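Local coordinates for extracellular solute-binding protein family 5 (Brucella melitensis, PDB 4ONY) that probably captures peptides or related solutes in the periplasm and delivers them to an ABC transporter for import, at residues N59-R67 and L143-Y151; L331-A340 and I448-L459. All blocks are in the same frame, centred on the assembly; numbering follows the deposited sequence. Where two conformers were deposited one is given.

Contact 1 (N59-R67 and L143-Y151); sequences NPFVLKSMR and LTEKGRPPY
Arg-148 lays its aliphatic stem across the backbone of Val-62 and Leu-63 and puts its guanidinium between two side chains, the methyl CE of Met-66 over one face and CE2 of Tyr-151 over the other. CG sits between the backbone N and the carbonyl carbon (chi1 70°), and from there the chain runs extended to NE, which carries CD past Val-62 O and the guanidinium toward Pro-60 O. Arg-148 CD lies 3.8 Å from Met-66 SD. At the far end Arg-148 NH1 donates to Pro-149 O (3.0 Å), and NH2 gives a hydrogen to a water held by Met-66 O. The segment 143-151 is the C-terminal end of helix 133-146 and the turn after it, where Gly-147 leaves helical geometry; glycine suits this point, where Leu-143 O leaves no room for a CB. Next to it, Arg-148 N donates to Phe-61 O (2.9 Å, 161° at the hydrogen), which fastens the 59-67 loop to the helix end. Phe-61 supplies the aromatic contact: its edge meets the face of Tyr-151 in a T-shaped stack (centroids 5.4 Å apart, planes at 85°), while its CB rests on Leu-143 CD2. A water joins Tyr-151 OH to Pro-60 O.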
loop_
_atom_site.group_PDB
_atom_site.type_symbol
_atom_site.label_atom_id
_atom_site.label_comp_id
_atom_site.label_asym_id
_atom_site.label_seq_id
_atom_site.Cartn_x
_atom_site.Cartn_y
_atom_site.Cartn_z
ATOM N N ASN A 59 2.609 17.914 13.996
ATOM C CA ASN A 59 2.045 16.895 14.869
ATOM C C ASN A 59 1.250 15.904 14.064
ATOM O O ASN A 59 0.131 16.187 13.648
ATOM C CB ASN A 59 1.192 17.501 15.946
ATOM C CG ASN A 59 0.734 16.468 16.967
ATOM O OD1 ASN A 59 0.708 15.277 16.695
ATOM N ND2 ASN A 59 0.394 16.925 18.159
ATOM N N PRO A 60 1.825 14.728 13.824
ATOM C CA PRO A 60 1.168 13.771 12.953
ATOM C C PRO A 60 0.087 12.973 13.657
ATOM O O PRO A 60 -0.500 12.103 13.022
ATOM C CB PRO A 60 2.317 12.829 12.522
ATOM C CG PRO A 60 3.322 12.943 13.555
ATOM C CD PRO A 60 3.192 14.318 14.192
ATOM N N PHE A 61 -0.219 13.249 14.923
ATOM C CA PHE A 61 -1.094 12.361 15.686
ATOM C C PHE A 61 -2.474 12.916 16.047
ATOM O O PHE A 61 -3.222 12.265 16.793
ATOM C CB PHE A 61 -0.364 11.958 16.973
ATOM C CG PHE A 61 1.021 11.427 16.727
ATOM C CD1 PHE A 61 1.206 10.259 15.995
ATOM C CD2 PHE A 61 2.134 12.093 17.233
ATOM C CE1 PHE A 61 2.495 9.752 15.789
ATOM C CE2 PHE A 61 3.417 11.619 17.005
ATOM C CZ PHE A 61 3.598 10.452 16.276
ATOM N N VAL A 62 -2.827 14.087 15.503
ATOM C CA VAL A 62 -4.043 14.834 15.910
ATOM C C VAL A 62 -4.833 15.316 14.710
ATOM O O VAL A 62 -4.288 15.403 13.590
ATOM C CB VAL A 62 -3.665 16.057 16.807
ATOM C CG1 VAL A 62 -2.874 15.606 18.029
ATOM C CG2 VAL A 62 -2.851 17.075 16.027
ATOM N N LEU A 63 -6.111 15.640 14.930
ATOM C CA LEU A 63 -6.985 16.061 13.830
ATOM C C LEU A 63 -6.517 17.342 13.183
ATOM O O LEU A 63 -6.450 17.405 11.979
ATOM C CB LEU A 63 -8.443 16.244 14.290
ATOM C CG LEU A 63 -9.227 14.927 14.443
ATOM C CD1 LEU A 63 -10.551 15.227 15.158
ATOM C CD2 LEU A 63 -9.478 14.260 13.105
ATOM N N LYS A 64 -6.162 18.352 13.981
ATOM C CA LYS A 64 -5.825 19.661 13.408
ATOM C C LYS A 64 -4.598 19.576 12.498
ATOM O O LYS A 64 -3.552 19.074 12.930
ATOM C CB LYS A 64 -5.593 20.724 14.518
ATOM C CG LYS A 64 -5.276 22.136 14.016
ATOM C CD LYS A 64 -6.413 22.646 13.181
ATOM C CE LYS A 64 -6.260 24.051 12.620
ATOM N NZ LYS A 64 -5.567 24.975 13.547
ATOM N N SER A 65 -4.727 20.078 11.263
ATOM C CA SER A 65 -3.671 20.083 10.270
ATOM C C SER A 65 -3.213 18.677 9.852
ATOM O O SER A 65 -2.098 18.499 9.331
ATOM C CB SER A 65 -2.438 20.902 10.722
ATOM O OG SER A 65 -2.803 22.239 10.913
ATOM N N MET A 66 -4.070 17.693 10.014
ATOM C CA MET A 66 -3.658 16.333 9.704
ATOM C C MET A 66 -3.317 16.148 8.219
ATOM O O MET A 66 -2.600 15.200 7.888
ATOM C CB MET A 66 -4.700 15.318 10.127
ATOM C CG MET A 66 -6.031 15.408 9.409
ATOM S SD MET A 66 -7.188 14.107 9.926
ATOM C CE MET A 66 -6.623 12.746 8.896
ATOM N N ARG A 67 -3.869 16.990 7.340
ATOM C CA ARG A 67 -3.587 16.896 5.913
ATOM C C ARG A 67 -2.444 17.827 5.464
ATOM O O ARG A 67 -2.034 17.793 4.302
ATOM C CB ARG A 67 -4.870 17.113 5.107
ATOM C CG ARG A 67 -5.808 15.888 5.122
ATOM C CD ARG A 67 -7.108 16.114 4.359
ATOM N NE ARG A 67 -7.839 17.223 4.971
ATOM C CZ ARG A 67 -7.918 18.483 4.516
ATOM N NH1 ARG A 67 -7.340 18.880 3.362
ATOM N NH2 ARG A 67 -8.612 19.368 5.234
ATOM N N LEU A 143 -3.000 10.045 23.605
ATOM C CA LEU A 143 -3.480 9.758 22.264
ATOM C C LEU A 143 -4.925 9.274 22.249
ATOM O O LEU A 143 -5.651 9.581 21.317
ATOM C CB LEU A 143 -2.599 8.744 21.561
ATOM C CG LEU A 143 -1.222 9.246 21.178
ATOM C CD1 LEU A 143 -0.472 8.125 20.509
ATOM C CD2 LEU A 143 -1.360 10.411 20.183
ATOM N N THR A 144 -5.325 8.535 23.270
ATOM C CA THR A 144 -6.699 8.176 23.442
ATOM C C THR A 144 -7.576 9.424 23.654
ATOM O O THR A 144 -8.613 9.590 23.017
ATOM C CB THR A 144 -6.861 7.183 24.604
ATOM O OG1 THR A 144 -6.065 6.010 24.325
ATOM C CG2 THR A 144 -8.328 6.776 24.752
ATOM N N GLU A 145 -7.141 10.331 24.516
ATOM C CA GLU A 145 -7.951 11.539 24.813
ATOM C C GLU A 145 -7.943 12.545 23.633
ATOM O O GLU A 145 -8.992 13.151 23.306
ATOM C CB GLU A 145 -7.414 12.201 26.082
ATOM C CG GLU A 145 -8.343 13.260 26.684
ATOM C CD GLU A 145 -7.668 14.361 27.526
ATOM O OE1 GLU A 145 -6.591 14.197 28.120
ATOM O OE2 GLU A 145 -8.274 15.440 27.605
ATOM N N LYS A 146 -6.780 12.744 23.014
ATOM C CA LYS A 146 -6.582 13.876 22.103
ATOM C C LYS A 146 -6.091 13.539 20.711
ATOM O O LYS A 146 -6.044 14.409 19.852
ATOM C CB LYS A 146 -5.578 14.850 22.729
ATOM C CG LYS A 146 -5.884 15.263 24.155
ATOM C CD LYS A 146 -5.079 16.493 24.562
ATOM C CE LYS A 146 -5.749 17.736 24.013
ATOM N NZ LYS A 146 -5.062 18.960 24.491
ATOM N N GLY A 147 -5.756 12.278 20.454
ATOM C CA GLY A 147 -5.339 11.872 19.150
ATOM C C GLY A 147 -6.460 11.701 18.138
ATOM O O GLY A 147 -7.624 11.532 18.494
ATOM N N ARG A 148 -6.077 11.691 16.856
ATOM C CA ARG A 148 -6.989 11.339 15.788
ATOM C C ARG A 148 -7.016 9.830 15.580
ATOM O O ARG A 148 -6.055 9.127 15.940
ATOM C CB ARG A 148 -6.578 12.043 14.475
ATOM C CG ARG A 148 -5.292 11.534 13.835
ATOM C CD ARG A 148 -5.090 12.211 12.510
ATOM N NE ARG A 148 -3.810 11.956 11.840
ATOM C CZ ARG A 148 -3.508 10.867 11.129
ATOM N NH1 ARG A 148 -4.319 9.837 11.077
ATOM N NH2 ARG A 148 -2.362 10.813 10.474
ATOM N N PRO A 149 -8.083 9.311 14.969
ATOM C CA PRO A 149 -8.034 7.944 14.445
ATOM C C PRO A 149 -6.812 7.762 13.546
ATOM O O PRO A 149 -6.517 8.640 12.765
ATOM C CB PRO A 149 -9.342 7.826 13.600
ATOM C CG PRO A 149 -10.274 8.816 14.252
ATOM C CD PRO A 149 -9.371 9.974 14.635
ATOM N N PRO A 150 -6.137 6.600 13.619
ATOM C CA PRO A 150 -6.481 5.445 14.422
ATOM C C PRO A 150 -5.849 5.484 15.794
ATOM O O PRO A 150 -6.132 4.608 16.621
ATOM C CB PRO A 150 -5.870 4.277 13.616
ATOM C CG PRO A 150 -4.683 4.884 12.907
ATOM C CD PRO A 150 -5.055 6.323 12.658
ATOM N N TYR A 151 -5.002 6.477 16.042
ATOM C CA TYR A 151 -4.213 6.508 17.241
ATOM C C TYR A 151 -5.072 6.565 18.516
ATOM O O TYR A 151 -4.632 6.088 19.578
ATOM C CB TYR A 151 -3.190 7.687 17.228
ATOM C CG TYR A 151 -2.398 7.705 15.988
ATOM C CD1 TYR A 151 -1.565 6.635 15.662
ATOM C CD2 TYR A 151 -2.501 8.748 15.094
ATOM C CE1 TYR A 151 -0.888 6.601 14.446
ATOM C CE2 TYR A 151 -1.801 8.748 13.923
ATOM C CZ TYR A 151 -1.013 7.670 13.588
ATOM O OH TYR A 151 -0.291 7.674 12.404
HETATM O O HOH W 1 0.421 9.969 11.618
HETATM O O HOH W 2 -7.453 15.101 17.598
HETATM O O HOH W 3 -1.320 13.751 9.891
#

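Contact 2 (L331-A340 and I448-L459); sequences LGLLFDFEWA and IALAYQRNLSRL
Helix 443-458 packs here against the link between helices 325-333 and 337-344, in a part of the solute-binding fold where strands 462-467 and 557-562 of a mixed sheet lie close by. Tyr-452 reaches across. With CG anti to the backbone N (chi1 -170°), its ring passes beside Phe-335 and brings Tyr-452 OH to Leu-331 O, to which it donates at 2.7 Å. The hydroxyl comes from above the carbonyl plane, while Leu-334 N reaches the same oxygen from the opposite face, so two donors grip this carbonyl of helix 325-333. A tyrosine suits this place because its ring packs among apolar neighbours while its hydroxyl finds a carbonyl to donate to: Leu-456 CD1, from the same helix, lies over the centre of the Tyr-452 ring, and Phe-313 stacks on it from the sheet.

Beyond it the leucines close up. The two methyls of Leu-334 part: CD1 meets Leu-456 CD2 (3.8 Å) and CD2 meets Leu-459 CD1 (3.9 Å), a division that suits a branched apolar side chain. On the other flank the Phe-335 ring offers its edge to Ile-448 CD1, which lies 3.8 Å from Phe-335 CE1 and also touches Ala-340 CB. The small Ala-451 lets Trp-339 come close, Trp-339 CZ3 to Ala-451 CB at 4.1 Å.

Asp-336 is the N-cap of helix 337-344; its OD1 also accepts from Thr-397 OG1. Two waters relay between it and Asn-455: one donates to Asp-336 OD2 and accepts weakly from Asn-455 ND2, the other accepts from Asp-336 N and donates to Asn-455 OD1. Trp-339 N comes to Asp-336 OD1 from above the carboxylate plane, in a capping bond 2.9 Å long and nearly straight (173°).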
loop_
_atom_site.group_PDB
_atom_site.type_symbol
_atom_site.label_atom_id
_atom_site.label_comp_id
_atom_site.label_asym_id
_atom_site.label_seq_id
_atom_site.Cartn_x
_atom_site.Cartn_y
_atom_site.Cartn_z
ATOM N N LEU A 331 -17.494 -8.880 -21.319
ATOM C CA LEU A 331 -17.060 -7.481 -21.523
ATOM C C LEU A 331 -15.595 -7.263 -21.139
ATOM O O LEU A 331 -14.912 -6.474 -21.764
ATOM C CB LEU A 331 -17.941 -6.501 -20.766
ATOM C CG LEU A 331 -19.410 -6.520 -21.228
ATOM C CD1 LEU A 331 -20.244 -5.554 -20.402
ATOM C CD2 LEU A 331 -19.707 -6.335 -22.691
ATOM N N GLY A 332 -15.151 -7.947 -20.089
ATOM C CA GLY A 332 -13.751 -8.002 -19.708
ATOM C C GLY A 332 -12.819 -8.469 -20.826
ATOM O O GLY A 332 -11.698 -7.988 -20.912
ATOM N N LEU A 333 -13.266 -9.382 -21.685
ATOM C CA LEU A 333 -12.376 -9.912 -22.722
ATOM C C LEU A 333 -12.067 -8.850 -23.781
ATOM O O LEU A 333 -11.084 -8.980 -24.519
ATOM C CB LEU A 333 -13.040 -11.121 -23.409
ATOM C CG LEU A 333 -13.324 -12.325 -22.545
ATOM C CD1 LEU A 333 -14.224 -13.298 -23.300
ATOM C CD2 LEU A 333 -12.045 -12.996 -22.075
ATOM N N LEU A 334 -12.896 -7.798 -23.858
ATOM C CA LEU A 334 -12.800 -6.852 -24.962
ATOM C C LEU A 334 -11.773 -5.721 -24.792
ATOM O O LEU A 334 -11.422 -5.041 -25.782
ATOM C CB LEU A 334 -14.165 -6.263 -25.256
ATOM C CG LEU A 334 -15.190 -7.294 -25.679
ATOM C CD1 LEU A 334 -16.524 -6.636 -25.794
ATOM C CD2 LEU A 334 -14.807 -7.911 -27.027
ATOM N N PHE A 335 -11.274 -5.514 -23.569
ATOM C CA PHE A 335 -10.240 -4.540 -23.380
ATOM C C PHE A 335 -8.922 -4.999 -24.068
ATOM O O PHE A 335 -8.441 -6.112 -23.815
ATOM C CB PHE A 335 -9.981 -4.243 -21.935
ATOM C CG PHE A 335 -8.847 -3.246 -21.756
ATOM C CD1 PHE A 335 -9.007 -1.941 -22.164
ATOM C CD2 PHE A 335 -7.620 -3.647 -21.236
ATOM C CE1 PHE A 335 -7.975 -1.040 -22.062
ATOM C CE2 PHE A 335 -6.592 -2.743 -21.121
ATOM C CZ PHE A 335 -6.765 -1.448 -21.540
ATOM N N ASP A 336 -8.397 -4.173 -24.977
ATOM C CA ASP A 336 -7.168 -4.504 -25.719
ATOM C C ASP A 336 -5.984 -3.827 -25.070
ATOM O O ASP A 336 -5.641 -2.696 -25.394
ATOM C CB ASP A 336 -7.290 -4.141 -27.201
ATOM C CG ASP A 336 -6.133 -4.663 -28.024
ATOM O OD1 ASP A 336 -5.060 -4.966 -27.442
ATOM O OD2 ASP A 336 -6.301 -4.750 -29.270
ATOM N N PHE A 337 -5.367 -4.532 -24.120
ATOM C CA PHE A 337 -4.253 -3.970 -23.417
ATOM C C PHE A 337 -3.050 -3.759 -24.338
ATOM O O PHE A 337 -2.320 -2.767 -24.200
ATOM C CB PHE A 337 -3.800 -4.809 -22.225
ATOM C CG PHE A 337 -2.500 -4.328 -21.632
ATOM C CD1 PHE A 337 -2.418 -3.074 -21.057
ATOM C CD2 PHE A 337 -1.359 -5.100 -21.681
ATOM C CE1 PHE A 337 -1.208 -2.592 -20.540
ATOM C CE2 PHE A 337 -0.146 -4.643 -21.137
ATOM C CZ PHE A 337 -0.076 -3.388 -20.558
ATOM N N GLU A 338 -2.804 -4.704 -25.228
ATOM C CA GLU A 338 -1.591 -4.650 -26.030
ATOM C C GLU A 338 -1.621 -3.445 -26.969
ATOM O O GLU A 338 -0.612 -2.749 -27.127
ATOM C CB GLU A 338 -1.345 -5.956 -26.781
ATOM C CG GLU A 338 -0.896 -7.123 -25.899
ATOM C CD GLU A 338 -1.953 -7.577 -24.911
ATOM O OE1 GLU A 338 -3.133 -7.709 -25.313
ATOM O OE2 GLU A 338 -1.609 -7.809 -23.703
ATOM N N TRP A 339 -2.781 -3.139 -27.520
ATOM C CA TRP A 339 -2.910 -1.903 -28.278
ATOM C C TRP A 339 -2.614 -0.677 -27.411
ATOM O O TRP A 339 -1.870 0.239 -27.818
ATOM C CB TRP A 339 -4.298 -1.757 -28.910
ATOM C CG TRP A 339 -4.375 -0.520 -29.790
ATOM C CD1 TRP A 339 -4.058 -0.451 -31.132
ATOM C CD2 TRP A 339 -4.729 0.816 -29.393
ATOM N NE1 TRP A 339 -4.195 0.847 -31.589
ATOM C CE2 TRP A 339 -4.607 1.647 -30.551
ATOM C CE3 TRP A 339 -5.111 1.402 -28.184
ATOM C CZ2 TRP A 339 -4.847 3.042 -30.511
ATOM C CZ3 TRP A 339 -5.359 2.798 -28.140
ATOM C CH2 TRP A 339 -5.232 3.590 -29.303
ATOM N N ALA A 340 -3.218 -0.621 -26.222
ATOM C CA ALA A 340 -3.094 0.538 -25.363
ATOM C C ALA A 340 -1.643 0.725 -24.921
ATOM O O ALA A 340 -1.098 1.856 -24.893
ATOM C CB ALA A 340 -4.006 0.406 -24.159
ATOM N N ILE A 448 -8.162 6.166 -21.426
ATOM C CA ILE A 448 -8.279 4.699 -21.380
ATOM C C ILE A 448 -9.728 4.224 -21.576
ATOM O O ILE A 448 -9.983 3.205 -22.205
ATOM C CB ILE A 448 -7.612 4.107 -20.119
ATOM C CG1 ILE A 448 -7.374 2.624 -20.285
ATOM C CG2 ILE A 448 -8.402 4.300 -18.856
ATOM C CD1 ILE A 448 -6.395 2.319 -21.398
ATOM N N ALA A 449 -10.680 5.002 -21.107
ATOM C CA ALA A 449 -12.089 4.678 -21.307
ATOM C C ALA A 449 -12.457 4.759 -22.805
ATOM O O ALA A 449 -13.211 3.925 -23.313
ATOM C CB ALA A 449 -12.957 5.604 -20.509
ATOM N N LEU A 450 -11.911 5.763 -23.483
ATOM C CA LEU A 450 -12.087 5.920 -24.914
ATOM C C LEU A 450 -11.576 4.710 -25.645
ATOM O O LEU A 450 -12.193 4.274 -26.582
ATOM C CB LEU A 450 -11.373 7.179 -25.444
ATOM C CG LEU A 450 -12.142 8.487 -25.188
ATOM C CD1 LEU A 450 -11.233 9.714 -25.351
ATOM C CD2 LEU A 450 -13.344 8.613 -26.148
ATOM N N ALA A 451 -10.427 4.185 -25.234
ATOM C CA ALA A 451 -9.879 3.011 -25.895
ATOM C C ALA A 451 -10.803 1.792 -25.681
ATOM O O ALA A 451 -11.061 1.053 -26.613
ATOM C CB ALA A 451 -8.465 2.737 -25.414
ATOM N N TYR A 452 -11.318 1.612 -24.460
ATOM C CA TYR A 452 -12.208 0.503 -24.178
ATOM C C TYR A 452 -13.530 0.678 -24.963
ATOM O O TYR A 452 -14.056 -0.279 -25.544
ATOM C CB TYR A 452 -12.488 0.448 -22.671
ATOM C CG TYR A 452 -13.194 -0.752 -22.116
ATOM C CD1 TYR A 452 -13.143 -1.994 -22.739
ATOM C CD2 TYR A 452 -13.839 -0.679 -20.895
ATOM C CE1 TYR A 452 -13.777 -3.118 -22.211
ATOM C CE2 TYR A 452 -14.452 -1.801 -20.333
ATOM C CZ TYR A 452 -14.432 -3.038 -21.012
ATOM O OH TYR A 452 -15.032 -4.170 -20.460
ATOM N N GLN A 453 -14.042 1.896 -24.969
ATOM C CA GLN A 453 -15.213 2.224 -25.781
ATOM C C GLN A 453 -15.107 1.841 -27.257
ATOM O O GLN A 453 -16.088 1.326 -27.804
ATOM C CB GLN A 453 -15.564 3.719 -25.691
ATOM C CG GLN A 453 -16.636 4.177 -26.688
ATOM C CD GLN A 453 -16.731 5.684 -26.691
ATOM O OE1 GLN A 453 -15.795 6.358 -27.071
ATOM N NE2 GLN A 453 -17.808 6.214 -26.159
ATOM N N ARG A 454 -13.951 2.067 -27.890
ATOM C CA ARG A 454 -13.788 1.663 -29.289
ATOM C C ARG A 454 -14.014 0.139 -29.438
ATOM O O ARG A 454 -14.740 -0.310 -30.355
ATOM C CB ARG A 454 -12.466 2.174 -29.873
ATOM C CG ARG A 454 -12.480 3.699 -30.105
ATOM C CD ARG A 454 -11.250 4.286 -30.838
ATOM N NE ARG A 454 -9.977 4.206 -30.075
ATOM C CZ ARG A 454 -9.596 5.113 -29.163
ATOM N NH1 ARG A 454 -10.382 6.140 -28.881
ATOM N NH2 ARG A 454 -8.442 5.002 -28.529
ATOM N N ASN A 455 -13.453 -0.651 -28.540
ATOM C CA ASN A 455 -13.645 -2.118 -28.654
ATOM C C ASN A 455 -15.082 -2.603 -28.364
ATOM O O ASN A 455 -15.630 -3.513 -29.051
ATOM C CB ASN A 455 -12.646 -2.837 -27.777
ATOM C CG ASN A 455 -11.277 -2.802 -28.377
ATOM O OD1 ASN A 455 -10.432 -1.981 -28.003
ATOM N ND2 ASN A 455 -11.062 -3.672 -29.349
ATOM N N LEU A 456 -15.716 -1.966 -27.385
ATOM C CA LEU A 456 -17.104 -2.299 -27.064
ATOM C C LEU A 456 -18.013 -1.950 -28.245
ATOM O O LEU A 456 -18.923 -2.709 -28.555
ATOM C CB LEU A 456 -17.561 -1.601 -25.760
ATOM C CG LEU A 456 -16.742 -2.031 -24.524
ATOM C CD1 LEU A 456 -16.778 -1.053 -23.338
ATOM C CD2 LEU A 456 -17.193 -3.368 -24.062
ATOM N N SER A 457 -17.774 -0.799 -28.878
ATOM C CA SER A 457 -18.616 -0.369 -29.992
ATOM C C SER A 457 -18.513 -1.361 -31.131
ATOM O O SER A 457 -19.458 -1.567 -31.813
ATOM C CB SER A 457 -18.260 1.011 -30.513
ATOM O OG SER A 457 -17.011 0.892 -31.168
ATOM N N ARG A 458 -17.369 -1.992 -31.314
ATOM C CA ARG A 458 -17.252 -2.976 -32.366
ATOM C C ARG A 458 -18.175 -4.207 -32.172
ATOM O O ARG A 458 -18.477 -4.890 -33.132
ATOM C CB ARG A 458 -15.805 -3.418 -32.549
ATOM C CG ARG A 458 -14.860 -2.349 -33.089
ATOM C CD ARG A 458 -13.433 -2.900 -33.274
ATOM N NE ARG A 458 -13.435 -4.151 -34.079
ATOM C CZ ARG A 458 -13.108 -5.399 -33.665
ATOM N NH1 ARG A 458 -12.680 -5.650 -32.434
ATOM N NH2 ARG A 458 -13.184 -6.425 -34.518
ATOM N N LEU A 459 -18.616 -4.486 -30.946
ATOM C CA LEU A 459 -19.626 -5.524 -30.706
ATOM C C LEU A 459 -21.086 -5.030 -30.651
ATOM O O LEU A 459 -21.969 -5.760 -30.233
ATOM C CB LEU A 459 -19.321 -6.271 -29.390
ATOM C CG LEU A 459 -18.771 -7.676 -29.579
ATOM C CD1 LEU A 459 -17.317 -7.551 -29.938
ATOM C CD2 LEU A 459 -18.898 -8.491 -28.301
HETATM O O HOH W 4 -8.573 -5.701 -30.048
HETATM O O HOH W 5 -9.781 -1.636 -25.481
#

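Overall arrangement
From the N terminus the chain passes strand 46-52 and enters the long loop holding 59-67; after strands 88-90, 97-108 and 114-119 it reaches helix 133-146, whose end returns to that loop and closes contact 1. Only later, beyond strand 310-315, does it enter helices 325-333 and 337-344, and a further excursion that includes helix 404-416 and strand 435-440 brings helix 443-458 back to close contact 2. The two closures follow in series, neither nested nor crossed. The centres of contact 1 and contact 2 are about 45 Å apart, on opposite sides of the chain's centre. Contact 1 ties a loop to a helix end, whereas contact 2 joins helices beside the six-stranded mixed sheet.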